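Local coordinates for uncharacterized protein orp (Desulfovibrio gigas, PDB 2WFB) that probably binds a mixed molybdenum-copper sulphide cluster, the metal centre of the orange protein, and is seen in the apo form, at residues A[22-27]-A[57-62]; A[28-33]-A[61-66]; A[79-84]-A[113-118]. All coordinates share one frame; numbering follows the deposited sequence. Where two conformers were deposited one is given.

Interaction 1 (A[22-27]-A[57-62]); sequences PRFGRA and INAAQV. With ACT (acetate ion), chain E; PO4 (phosphate ion), chain B; PO4 (phosphate ion), chain C.
Phe24 and Ala59 carry the apolar part of this contact between the loop 22-27 and helix 57-62. With CG anti to its backbone N (chi1 170°), Phe24 sends its ring out to the helix, where CZ lies 3.7 Å from the CB of Ala59 and 3.8 Å from the backbone N of Ala60. Both approaches are oblique to the ring. Gly25, next in the loop, brings its CA to 4.0 Å from Ala59 CB; small residues on both sides let loop and helix backbones come close.

Hydrogen bonding belongs to the loop itself and to the anions bound beside it. A type I turn from Phe24 to Ala27 is closed by Ala27 N and Phe24 O, and Asn45 ND2 bonds to the carbonyl oxygens of Gly25 and Ala27. The turn presents Gly25 N to O1 of the phosphate in chain B at 3.0 Å, almost straight at 170°. Arg26, extended from CG to NE, meets the phosphate of chain C with two donors on two oxygens: NE reaches O3 at 3.2 Å and NH2 reaches O4 at 3.0 Å. Its NH1 donates to acetate O at 3.1 Å, in the guanidinium plane, and NH2 also serves Leu51 O. The backbone N atoms of Ala55, Gly56 and Gly77 and NZ of Lys120 also donate to phosphate here.

A loop and a helix N-terminus collecting anions in this way form an anion-binding pocket. The phosphates probably came from the crystallisation liquor, yet the site is consistent with where a negatively charged metal-sulphur cluster might be held in this nitrogenase-cofactor family.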
ATOM      1  N   PRO A  22      -4.086   3.868   8.134  1.00 15.99           N
ATOM      2  CA  PRO A  22      -5.043   2.753   8.131  1.00 16.40           C
ATOM      3  C   PRO A  22      -5.897   2.669   6.859  1.00 16.50           C
ATOM      4  O   PRO A  22      -6.509   1.645   6.609  1.00 16.69           O
ATOM      5  CB  PRO A  22      -5.955   3.031   9.336  1.00 16.21           C
ATOM      6  CG  PRO A  22      -5.310   4.090  10.095  1.00 17.32           C
ATOM      7  CD  PRO A  22      -4.387   4.842   9.193  1.00 16.27           C
ATOM      8  N   ARG A  23      -5.930   3.730   6.063  1.00 15.40           N
ATOM      9  CA  ARG A  23      -6.808   3.752   4.909  1.00 15.22           C
ATOM     10  C   ARG A  23      -6.017   3.538   3.656  1.00 14.55           C
ATOM     11  O   ARG A  23      -4.809   3.815   3.602  1.00 14.15           O
ATOM     12  CB  ARG A  23      -7.541   5.080   4.831  1.00 16.28           C
ATOM     13  CG  ARG A  23      -8.512   5.226   5.938  1.00 18.92           C
ATOM     14  CD  ARG A  23      -8.695   6.663   6.226  1.00 25.32           C
ATOM     15  NE  ARG A  23      -9.756   7.126   5.392  1.00 26.39           N
ATOM     16  CZ  ARG A  23      -9.919   8.373   4.980  1.00 26.41           C
ATOM     17  NH1 ARG A  23      -9.062   9.335   5.303  1.00 29.21           N
ATOM     18  NH2 ARG A  23     -10.953   8.640   4.231  1.00 20.62           N
ATOM     19  N   PHE A  24      -6.690   3.018   2.646  1.00 14.40           N
ATOM     20  CA  PHE A  24      -6.028   2.754   1.379  1.00 13.78           C
ATOM     21  C   PHE A  24      -6.337   3.788   0.291  1.00 14.09           C
ATOM     22  O   PHE A  24      -5.466   4.562  -0.084  1.00 14.70           O
ATOM     23  CB  PHE A  24      -6.289   1.339   0.862  1.00 12.34           C
ATOM     24  CG  PHE A  24      -5.816   1.149  -0.553  1.00 13.70           C
ATOM     25  CD1 PHE A  24      -4.448   1.229  -0.859  1.00 11.30           C
ATOM     26  CD2 PHE A  24      -6.726   0.975  -1.590  1.00 12.81           C
ATOM     27  CE1 PHE A  24      -4.011   1.092  -2.166  1.00 13.09           C
ATOM     28  CE2 PHE A  24      -6.282   0.847  -2.894  1.00 14.54           C
ATOM     29  CZ  PHE A  24      -4.896   0.900  -3.171  1.00 13.83           C
ATOM     30  N   GLY A  25      -7.570   3.802  -0.218  1.00 14.46           N
ATOM     31  CA  GLY A  25      -7.925   4.679  -1.338  1.00 14.00           C
ATOM     32  C   GLY A  25      -7.717   6.149  -1.053  1.00 14.68           C
ATOM     33  O   GLY A  25      -7.352   6.919  -1.954  1.00 14.33           O
ATOM     34  N   ARG A  26      -7.912   6.521   0.211  1.00 14.86           N
ATOM     35  CA  ARG A  26      -7.822   7.900   0.660  1.00 14.91           C
ATOM     36  C   ARG A  26      -6.621   8.140   1.590  1.00 14.83           C
ATOM     37  O   ARG A  26      -6.596   9.131   2.346  1.00 15.45           O
ATOM     38  CB  ARG A  26      -9.166   8.345   1.291  1.00 15.42           C
ATOM     39  CG  ARG A  26     -10.316   8.266   0.245  1.00 17.06           C
ATOM     40  CD  ARG A  26     -11.725   8.562   0.758  1.00 19.15           C
ATOM     41  NE  ARG A  26     -12.649   8.339  -0.352  1.00 20.15           N
ATOM     42  CZ  ARG A  26     -12.970   9.241  -1.282  1.00 23.23           C
ATOM     43  NH1 ARG A  26     -12.476  10.468  -1.249  1.00 23.16           N
ATOM     44  NH2 ARG A  26     -13.803   8.908  -2.263  1.00 24.87           N
ATOM     45  N   ALA A  27      -5.621   7.255   1.525  1.00 13.16           N
ATOM     46  CA  ALA A  27      -4.326   7.522   2.159  1.00 12.66           C
ATOM     47  C   ALA A  27      -3.723   8.812   1.627  1.00 12.40           C
ATOM     48  O   ALA A  27      -3.933   9.180   0.468  1.00 12.46           O
ATOM     49  CB  ALA A  27      -3.355   6.355   1.902  1.00 13.17           C
ATOM     50  N   ILE A  57      -9.925   2.493  -6.583  1.00 17.44           N
ATOM     51  CA  ILE A  57      -9.601   2.227  -7.982  1.00 17.33           C
ATOM     52  C   ILE A  57      -8.501   3.174  -8.489  1.00 17.36           C
ATOM     53  O   ILE A  57      -7.525   2.729  -9.090  1.00 17.42           O
ATOM     54  CB  ILE A  57     -10.881   2.222  -8.859  1.00 17.10           C
ATOM     55  CG1 ILE A  57     -11.697   0.968  -8.521  1.00 17.82           C
ATOM     56  CG2 ILE A  57     -10.527   2.233 -10.319  1.00 17.63           C
ATOM     57  CD1 ILE A  57     -13.164   1.026  -8.843  1.00 24.95           C
ATOM     58  N   ASN A  58      -8.613   4.462  -8.192  1.00 17.41           N
ATOM     59  CA  ASN A  58      -7.561   5.391  -8.597  1.00 17.87           C
ATOM     60  C   ASN A  58      -6.224   5.108  -7.928  1.00 17.51           C
ATOM     61  O   ASN A  58      -5.180   5.229  -8.548  1.00 16.95           O
ATOM     62  CB  ASN A  58      -7.963   6.830  -8.303  1.00 18.05           C
ATOM     63  CG  ASN A  58      -7.054   7.841  -8.985  1.00 19.82           C
ATOM     64  OD1 ASN A  58      -6.234   8.521  -8.336  1.00 20.65           O
ATOM     65  ND2 ASN A  58      -7.187   7.942 -10.300  1.00 18.91           N
ATOM     66  N   ALA A  59      -6.259   4.767  -6.643  1.00 17.21           N
ATOM     67  CA  ALA A  59      -5.055   4.476  -5.885  1.00 17.04           C
ATOM     68  C   ALA A  59      -4.371   3.218  -6.414  1.00 17.01           C
ATOM     69  O   ALA A  59      -3.140   3.185  -6.551  1.00 17.12           O
ATOM     70  CB  ALA A  59      -5.384   4.353  -4.385  1.00 16.52           C
ATOM     71  N   ALA A  60      -5.168   2.197  -6.752  1.00 17.09           N
ATOM     72  CA  ALA A  60      -4.649   0.966  -7.340  1.00 17.46           C
ATOM     73  C   ALA A  60      -3.916   1.246  -8.653  1.00 18.45           C
ATOM     74  O   ALA A  60      -2.856   0.655  -8.922  1.00 18.78           O
ATOM     75  CB  ALA A  60      -5.761  -0.035  -7.534  1.00 17.45           C
ATOM     76  N   GLN A  61      -4.475   2.149  -9.465  1.00 19.33           N
ATOM     77  CA  GLN A  61      -3.841   2.592 -10.714  1.00 20.68           C
ATOM     78  C   GLN A  61      -2.557   3.389 -10.483  1.00 20.36           C
ATOM     79  O   GLN A  61      -1.591   3.202 -11.207  1.00 20.94           O
ATOM     80  CB  GLN A  61      -4.832   3.343 -11.614  1.00 20.92           C
ATOM     81  CG  GLN A  61      -5.844   2.368 -12.231  1.00 25.49           C
ATOM     82  CD  GLN A  61      -7.174   3.006 -12.639  1.00 31.30           C
ATOM     83  OE1 GLN A  61      -7.319   4.231 -12.659  1.00 34.00           O
ATOM     84  NE2 GLN A  61      -8.151   2.161 -12.975  1.00 34.03           N
ATOM     85  N   VAL A  62      -2.528   4.240  -9.461  1.00 20.48           N
ATOM     86  CA  VAL A  62      -1.292   4.905  -9.066  1.00 20.34           C
ATOM     87  C   VAL A  62      -0.189   3.870  -8.726  1.00 20.67           C
ATOM     88  O   VAL A  62       0.945   3.984  -9.202  1.00 20.61           O
ATOM     89  CB  VAL A  62      -1.543   5.909  -7.923  1.00 20.40           C
ATOM     90  CG1 VAL A  62      -0.207   6.398  -7.286  1.00 19.85           C
ATOM     91  CG2 VAL A  62      -2.334   7.106  -8.444  1.00 20.33           C
TER
HETATM   92  C   ACT E1124     -10.593  11.854   1.902  1.00 26.28           C
HETATM   93  O   ACT E1124     -10.807  12.103   0.712  1.00 27.01           O
HETATM   94  OXT ACT E1124      -9.611  12.337   2.521  1.00 27.02           O
HETATM   95  CH3 ACT E1124     -11.512  10.920   2.532  1.00 26.02           C
HETATM   96  P   PO4 B1121     -11.060   2.017  -0.075  1.00 20.16           P
HETATM   97  O1  PO4 B1121      -9.896   2.208   0.807  1.00 20.13           O
HETATM   98  O2  PO4 B1121     -11.274   0.551  -0.241  1.00 22.11           O
HETATM   99  O3  PO4 B1121     -12.261   2.660   0.522  1.00 20.78           O
HETATM  100  O4  PO4 B1121     -10.767   2.645  -1.417  1.00 21.45           O
HETATM  101  P   PO4 C1122     -13.753   4.787  -2.254  1.00 28.81           P
HETATM  102  O1  PO4 C1122     -12.813   3.855  -2.977  1.00 30.18           O
HETATM  103  O2  PO4 C1122     -15.070   4.079  -2.125  1.00 30.70           O
HETATM  104  O3  PO4 C1122     -13.138   5.183  -0.921  1.00 31.76           O
HETATM  105  O4  PO4 C1122     -13.933   6.062  -3.030  1.00 29.50           O

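Interaction 2 (A[28-33]-A[61-66]); sequences AGFVVV and QVLAKS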
ATOM      1  N   ALA A  28      -2.948   9.508   2.451  1.00 13.14           N
ATOM      2  CA  ALA A  28      -2.203  10.702   1.965  1.00 13.78           C
ATOM      3  C   ALA A  28      -1.253  10.331   0.795  1.00 13.80           C
ATOM      4  O   ALA A  28      -1.068  11.101  -0.155  1.00 13.06           O
ATOM      5  CB  ALA A  28      -1.418  11.394   3.131  1.00 13.24           C
ATOM      6  N   GLY A  29      -0.671   9.138   0.876  1.00 13.19           N
ATOM      7  CA  GLY A  29       0.282   8.683  -0.110  1.00 12.87           C
ATOM      8  C   GLY A  29       0.800   7.309   0.260  1.00 13.14           C
ATOM      9  O   GLY A  29       0.260   6.648   1.155  1.00 12.60           O
ATOM     10  N   PHE A  30       1.861   6.895  -0.433  1.00 13.16           N
ATOM     11  CA  PHE A  30       2.464   5.571  -0.295  1.00 13.42           C
ATOM     12  C   PHE A  30       3.948   5.752  -0.253  1.00 13.87           C
ATOM     13  O   PHE A  30       4.514   6.436  -1.104  1.00 14.11           O
ATOM     14  CB  PHE A  30       2.145   4.664  -1.495  1.00 13.19           C
ATOM     15  CG  PHE A  30       0.697   4.658  -1.879  1.00 14.00           C
ATOM     16  CD1 PHE A  30      -0.221   3.932  -1.150  1.00 15.92           C
ATOM     17  CD2 PHE A  30       0.255   5.400  -2.965  1.00 15.83           C
ATOM     18  CE1 PHE A  30      -1.581   3.947  -1.484  1.00 17.98           C
ATOM     19  CE2 PHE A  30      -1.102   5.411  -3.302  1.00 19.75           C
ATOM     20  CZ  PHE A  30      -2.009   4.675  -2.564  1.00 19.33           C
ATOM     21  N   VAL A  31       4.581   5.157   0.744  1.00 14.16           N
ATOM     22  CA  VAL A  31       6.020   5.024   0.739  1.00 15.38           C
ATOM     23  C   VAL A  31       6.303   3.706   0.023  1.00 16.40           C
ATOM     24  O   VAL A  31       5.856   2.644   0.459  1.00 16.98           O
ATOM     25  CB  VAL A  31       6.604   5.012   2.165  1.00 15.55           C
ATOM     26  CG1 VAL A  31       8.121   4.676   2.134  1.00 16.46           C
ATOM     27  CG2 VAL A  31       6.400   6.338   2.826  1.00 14.98           C
ATOM     28  N   VAL A  32       7.010   3.791  -1.100  1.00 17.33           N
ATOM     29  CA  VAL A  32       7.337   2.630  -1.914  1.00 18.56           C
ATOM     30  C   VAL A  32       8.809   2.269  -1.689  1.00 19.95           C
ATOM     31  O   VAL A  32       9.675   3.106  -1.908  1.00 19.70           O
ATOM     32  CB  VAL A  32       7.130   2.919  -3.408  1.00 18.06           C
ATOM     33  CG1 VAL A  32       7.428   1.644  -4.232  1.00 18.01           C
ATOM     34  CG2 VAL A  32       5.716   3.415  -3.663  1.00 19.02           C
ATOM     35  N   VAL A  33       9.081   1.043  -1.252  1.00 22.04           N
ATOM     36  CA  VAL A  33      10.458   0.648  -0.888  1.00 25.45           C
ATOM     37  C   VAL A  33      10.913  -0.573  -1.672  1.00 27.65           C
ATOM     38  O   VAL A  33      10.134  -1.502  -1.910  1.00 27.67           O
ATOM     39  CB  VAL A  33      10.633   0.341   0.640  1.00 25.52           C
ATOM     40  CG1 VAL A  33      10.483   1.583   1.467  1.00 26.95           C
ATOM     41  CG2 VAL A  33       9.624  -0.647   1.097  1.00 26.66           C
ATOM     42  N   GLN A  61      -4.475   2.149  -9.465  1.00 19.33           N
ATOM     43  CA  GLN A  61      -3.841   2.592 -10.714  1.00 20.68           C
ATOM     44  C   GLN A  61      -2.557   3.389 -10.483  1.00 20.36           C
ATOM     45  O   GLN A  61      -1.591   3.202 -11.207  1.00 20.94           O
ATOM     46  CB  GLN A  61      -4.832   3.343 -11.614  1.00 20.92           C
ATOM     47  CG  GLN A  61      -5.844   2.368 -12.231  1.00 25.49           C
ATOM     48  CD  GLN A  61      -7.174   3.006 -12.639  1.00 31.30           C
ATOM     49  OE1 GLN A  61      -7.319   4.231 -12.659  1.00 34.00           O
ATOM     50  NE2 GLN A  61      -8.151   2.161 -12.975  1.00 34.03           N
ATOM     51  N   VAL A  62      -2.528   4.240  -9.461  1.00 20.48           N
ATOM     52  CA  VAL A  62      -1.292   4.905  -9.066  1.00 20.34           C
ATOM     53  C   VAL A  62      -0.189   3.870  -8.726  1.00 20.67           C
ATOM     54  O   VAL A  62       0.945   3.984  -9.202  1.00 20.61           O
ATOM     55  CB  VAL A  62      -1.543   5.909  -7.923  1.00 20.40           C
ATOM     56  CG1 VAL A  62      -0.207   6.398  -7.286  1.00 19.85           C
ATOM     57  CG2 VAL A  62      -2.334   7.106  -8.444  1.00 20.33           C
ATOM     58  N   LEU A  63      -0.529   2.863  -7.923  1.00 21.04           N
ATOM     59  CA  LEU A  63       0.393   1.782  -7.570  1.00 21.17           C
ATOM     60  C   LEU A  63       0.845   0.909  -8.743  1.00 21.45           C
ATOM     61  O   LEU A  63       1.988   0.505  -8.791  1.00 21.28           O
ATOM     62  CB  LEU A  63      -0.203   0.888  -6.472  1.00 20.90           C
ATOM     63  CG  LEU A  63      -0.315   1.505  -5.080  1.00 20.37           C
ATOM     64  CD1 LEU A  63      -0.837   0.461  -4.093  1.00 18.47           C
ATOM     65  CD2 LEU A  63       1.026   2.046  -4.618  1.00 20.93           C
ATOM     66  N   ALA A  64      -0.050   0.601  -9.674  1.00 21.73           N
ATOM     67  CA  ALA A  64       0.323  -0.198 -10.825  1.00 22.12           C
ATOM     68  C   ALA A  64       1.359   0.575 -11.636  1.00 23.12           C
ATOM     69  O   ALA A  64       2.327  -0.009 -12.099  1.00 22.67           O
ATOM     70  CB  ALA A  64      -0.893  -0.567 -11.672  1.00 21.94           C
ATOM     71  N   LYS A  65       1.171   1.893 -11.750  1.00 23.99           N
ATOM     72  CA  LYS A  65       2.131   2.797 -12.413  1.00 25.17           C
ATOM     73  C   LYS A  65       3.499   2.884 -11.754  1.00 25.35           C
ATOM     74  O   LYS A  65       4.506   3.085 -12.440  1.00 25.45           O
ATOM     75  CB  LYS A  65       1.539   4.206 -12.591  1.00 25.35           C
ATOM     76  CG  LYS A  65       0.429   4.214 -13.643  1.00 29.00           C
ATOM     77  CD  LYS A  65      -0.198   5.590 -13.829  1.00 34.56           C
ATOM     78  CE  LYS A  65      -1.609   5.470 -14.427  1.00 36.94           C
ATOM     79  NZ  LYS A  65      -2.538   6.538 -13.897  1.00 41.12           N
ATOM     80  N   SER A  66       3.557   2.726 -10.436  1.00 25.05           N
ATOM     81  CA  SER A  66       4.851   2.696  -9.758  1.00 24.97           C
ATOM     82  C   SER A  66       5.536   1.310  -9.820  1.00 24.06           C
ATOM     83  O   SER A  66       6.669   1.162  -9.392  1.00 24.35           O
ATOM     84  CB  SER A  66       4.701   3.182  -8.312  1.00 25.48           C
ATOM     85  OG  SER A  66       4.101   2.185  -7.508  1.00 27.85           O
TER
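Phe30, packed against Leu63 and Val62, begins the contact of strand 29-33 with helix 61-66. The two elements run almost in the same direction, 23° apart, with their axes 10.6 Å from each other at closest approach, the spacing of a helix laid on a sheet. Leu63 sets its CD2 methyl over one face of the Phe30 ring, 3.9 Å from the centroid and 18° off the normal, a CH-pi contact displaced to the CG side of the ring: CD2 is 3.8 Å from Phe30 CG. Val62 arrives obliquely instead, CG1 standing 4.2 Å from Phe30 CE2.

Val31 turns to the other side of the sheet, where it meets Val100 of helix 100-108. Val32 returns to the helix, its CG2 4.3 Å from Ser66 OG and its flank against Val43 of the neighbouring strand. The hydroxyl it faces is already engaged, since a chi1 of 75° turns Ser66 OG back along the helix to donate to Leu63 O at 3.0 Å. Val33, like Val31, faces helix 100-108, through Val104.

The chemistry is therefore that of a hydrocarbon core: methyl groups and one aromatic face do the joining, while the single hydroxyl at the interface spends its hydrogen on its own helix and so can lie beside a valine methyl.

Interaction 3 (A[79-84]-A[113-118]); sequences KAFQAL and PMAAGP. With PO4 (phosphate ion), chain D.
Phe81 contributes more than half of the surface hidden here, and the C-terminal segment 113-118 lies across one face and round the far edge of its ring. A chi1 of -165° swings the ring clear of the backbone N and out from helix 79-84 toward that segment. Gly117 lies over one ring face: its CA makes a CH-pi contact 3.8 Å from the centroid, 18° off the normal, and its carbonyl carbon sits above the ring centre. Around the far end of the ring come backbone oxygens, with Ala115 O in the ring plane at the edge, 3.5 Å from Phe81 CZ, and Ala116 O equally far from Phe81 CE2, an approach neither flat nor edge-on.

Pro118 extends the cover toward the root of the side chain. Its N stands 3.8 Å from Phe81 CG on the face already occupied by Gly117, and its CD is 4.1 Å from the same CG, the two side chains crossing at about a right angle. Ala115 adds its CB at the far end, 4.1 Å from Phe81 CE1.

Just before Phe81, Lys79 and Ala80 offer backbone N-H groups to the phosphate of chain D: Lys79 N reaches O2 at 2.8 Å and Ala80 N reaches O1 at 3.0 Å. A helix N-terminus would be expected to attract such an anion.

The ring also touches Val91 of strand 90-92 and Gln93, whose NE2 bonds to Gly117 O; Ala115 is joined by backbone hydrogen bonding to Val91. The tail is thus fastened beside the edge strand of the sheet, while helix 78-86 uses Leu84 and Ala83 to pack against helix 55-66.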
ATOM      1  N   LYS A  79     -13.948  -3.100  -4.049  1.00 19.07           N
ATOM      2  CA  LYS A  79     -13.555  -2.714  -5.390  1.00 18.59           C
ATOM      3  C   LYS A  79     -12.052  -2.419  -5.460  1.00 18.13           C
ATOM      4  O   LYS A  79     -11.384  -2.768  -6.451  1.00 17.76           O
ATOM      5  CB  LYS A  79     -14.418  -1.560  -5.888  1.00 19.49           C
ATOM      6  CG  LYS A  79     -15.892  -1.988  -6.087  1.00 21.64           C
ATOM      7  CD  LYS A  79     -16.697  -0.932  -6.833  1.00 27.02           C
ATOM      8  CE  LYS A  79     -18.086  -1.481  -7.226  1.00 29.86           C
ATOM      9  NZ  LYS A  79     -18.915  -0.483  -7.996  1.00 34.09           N
ATOM     10  N   ALA A  80     -11.523  -1.791  -4.410  1.00 17.26           N
ATOM     11  CA  ALA A  80     -10.095  -1.540  -4.323  1.00 16.30           C
ATOM     12  C   ALA A  80      -9.333  -2.854  -4.299  1.00 16.29           C
ATOM     13  O   ALA A  80      -8.334  -2.995  -5.007  1.00 16.54           O
ATOM     14  CB  ALA A  80      -9.766  -0.713  -3.129  1.00 15.72           C
ATOM     15  N   PHE A  81      -9.798  -3.808  -3.490  1.00 16.20           N
ATOM     16  CA  PHE A  81      -9.157  -5.115  -3.421  1.00 17.16           C
ATOM     17  C   PHE A  81      -9.117  -5.813  -4.787  1.00 17.60           C
ATOM     18  O   PHE A  81      -8.089  -6.387  -5.157  1.00 16.95           O
ATOM     19  CB  PHE A  81      -9.831  -6.039  -2.407  1.00 17.35           C
ATOM     20  CG  PHE A  81      -8.991  -7.235  -2.051  1.00 18.91           C
ATOM     21  CD1 PHE A  81      -8.025  -7.139  -1.049  1.00 18.91           C
ATOM     22  CD2 PHE A  81      -9.141  -8.442  -2.737  1.00 20.56           C
ATOM     23  CE1 PHE A  81      -7.231  -8.207  -0.727  1.00 21.26           C
ATOM     24  CE2 PHE A  81      -8.340  -9.545  -2.419  1.00 21.54           C
ATOM     25  CZ  PHE A  81      -7.381  -9.430  -1.426  1.00 21.83           C
ATOM     26  N   GLN A  82     -10.234  -5.781  -5.515  1.00 17.46           N
ATOM     27  CA  GLN A  82     -10.310  -6.394  -6.855  1.00 18.36           C
ATOM     28  C   GLN A  82      -9.334  -5.733  -7.838  1.00 17.89           C
ATOM     29  O   GLN A  82      -8.657  -6.418  -8.615  1.00 17.67           O
ATOM     30  CB  GLN A  82     -11.729  -6.279  -7.403  1.00 19.38           C
ATOM     31  CG  GLN A  82     -11.833  -6.622  -8.879  1.00 24.21           C
ATOM     32  CD  GLN A  82     -13.110  -6.122  -9.502  1.00 33.10           C
ATOM     33  OE1 GLN A  82     -14.202  -6.245  -8.916  1.00 37.03           O
ATOM     34  NE2 GLN A  82     -12.992  -5.551 -10.706  1.00 35.90           N
ATOM     35  N   ALA A  83      -9.272  -4.403  -7.788  1.00 17.00           N
ATOM     36  CA  ALA A  83      -8.356  -3.629  -8.604  1.00 16.48           C
ATOM     37  C   ALA A  83      -6.882  -3.972  -8.304  1.00 16.96           C
ATOM     38  O   ALA A  83      -6.090  -4.109  -9.235  1.00 16.65           O
ATOM     39  CB  ALA A  83      -8.623  -2.157  -8.425  1.00 16.45           C
ATOM     40  N   LEU A  84      -6.524  -4.124  -7.024  1.00 16.22           N
ATOM     41  CA  LEU A  84      -5.174  -4.583  -6.620  1.00 16.09           C
ATOM     42  C   LEU A  84      -4.815  -5.997  -7.102  1.00 16.81           C
ATOM     43  O   LEU A  84      -3.706  -6.224  -7.610  1.00 17.19           O
ATOM     44  CB  LEU A  84      -4.971  -4.473  -5.097  1.00 15.72           C
ATOM     45  CG  LEU A  84      -5.022  -3.060  -4.542  1.00 13.95           C
ATOM     46  CD1 LEU A  84      -5.276  -3.095  -3.028  1.00 14.12           C
ATOM     47  CD2 LEU A  84      -3.756  -2.305  -4.884  1.00 13.86           C
ATOM     48  N   PRO A 113       0.408 -12.235   6.805  1.00 21.68           N
ATOM     49  CA  PRO A 113      -0.370 -13.086   5.902  1.00 22.81           C
ATOM     50  C   PRO A 113      -0.892 -12.285   4.722  1.00 23.70           C
ATOM     51  O   PRO A 113      -1.347 -11.152   4.914  1.00 23.48           O
ATOM     52  CB  PRO A 113      -1.543 -13.511   6.768  1.00 23.08           C
ATOM     53  CG  PRO A 113      -1.067 -13.327   8.177  1.00 23.48           C
ATOM     54  CD  PRO A 113      -0.218 -12.123   8.129  1.00 22.19           C
ATOM     55  N   MET A 114      -0.796 -12.809   3.502  1.00 24.94           N
ATOM     56  CA  MET A 114      -1.384 -12.088   2.390  0.60 25.47           C
ATOM     57  C   MET A 114      -2.903 -12.251   2.490  1.00 25.46           C
ATOM     58  O   MET A 114      -3.401 -13.329   2.807  1.00 26.27           O
ATOM     59  CB  MET A 114      -0.773 -12.503   1.042  0.60 26.15           C
ATOM     60  CG  MET A 114       0.739 -12.103   0.876  0.60 27.00           C
ATOM     61  SD  MET A 114       1.177 -10.333   1.007  0.60 30.94           S
ATOM     62  CE  MET A 114       1.446 -10.098   2.755  0.60 27.49           C
ATOM     63  N   ALA A 115      -3.628 -11.147   2.314  1.00 24.80           N
ATOM     64  CA  ALA A 115      -5.087 -11.163   2.477  1.00 24.07           C
ATOM     65  C   ALA A 115      -5.763 -11.824   1.298  1.00 24.05           C
ATOM     66  O   ALA A 115      -5.295 -11.695   0.161  1.00 24.02           O
ATOM     67  CB  ALA A 115      -5.616  -9.761   2.655  1.00 23.81           C
ATOM     68  N   ALA A 116      -6.860 -12.523   1.579  1.00 23.69           N
ATOM     69  CA  ALA A 116      -7.635 -13.227   0.564  1.00 24.10           C
ATOM     70  C   ALA A 116      -8.803 -12.388   0.085  1.00 23.93           C
ATOM     71  O   ALA A 116      -9.327 -12.623  -1.000  1.00 24.53           O
ATOM     72  CB  ALA A 116      -8.123 -14.573   1.095  1.00 24.21           C
ATOM     73  N   GLY A 117      -9.207 -11.393   0.881  1.00 23.32           N
ATOM     74  CA  GLY A 117     -10.317 -10.532   0.491  1.00 22.06           C
ATOM     75  C   GLY A 117     -10.292  -9.221   1.226  1.00 21.33           C
ATOM     76  O   GLY A 117      -9.434  -9.015   2.080  1.00 22.45           O
ATOM     77  N   PRO A 118     -11.216  -8.309   0.893  1.00 20.99           N
ATOM     78  CA  PRO A 118     -11.260  -7.022   1.587  1.00 20.89           C
ATOM     79  C   PRO A 118     -11.597  -7.214   3.063  1.00 21.45           C
ATOM     80  O   PRO A 118     -12.221  -8.208   3.431  1.00 21.98           O
ATOM     81  CB  PRO A 118     -12.414  -6.291   0.911  1.00 20.16           C
ATOM     82  CG  PRO A 118     -13.224  -7.331   0.273  1.00 20.41           C
ATOM     83  CD  PRO A 118     -12.321  -8.468  -0.067  1.00 20.90           C
TER
HETATM   84  P   PO4 D1123     -14.294   0.201  -2.116  1.00 40.59           P
HETATM   85  O1  PO4 D1123     -12.844  -0.136  -2.287  1.00 37.34           O
HETATM   86  O2  PO4 D1123     -15.103  -0.941  -2.672  1.00 38.77           O
HETATM   87  O3  PO4 D1123     -14.606   0.470  -0.657  1.00 40.47           O
HETATM   88  O4  PO4 D1123     -14.628   1.445  -2.892  1.00 42.14           O

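In the fold
The three contacts form one continuous body of packing. Interactions 1 and 2, centres 8 Å apart, share helix 55-66 and meet where Phe24 CE1 touches Phe30 CE1 and Leu63 CD1, each at 3.8 Å. Interaction 3, about 12 Å from interaction 1 between centres, joins through Phe24 CD2 and Ala80 CB, also 3.8 Å apart. The strand order 3-2-1-4-5, with strand 29-34 antiparallel to its neighbours, is that of the ribonuclease H-like fold. At the edge of this packing the phosphates of chains B, C and D lie close together, so interactions 1 and 3 supply different walls of what looks like one anion pocket, possibly the cluster site.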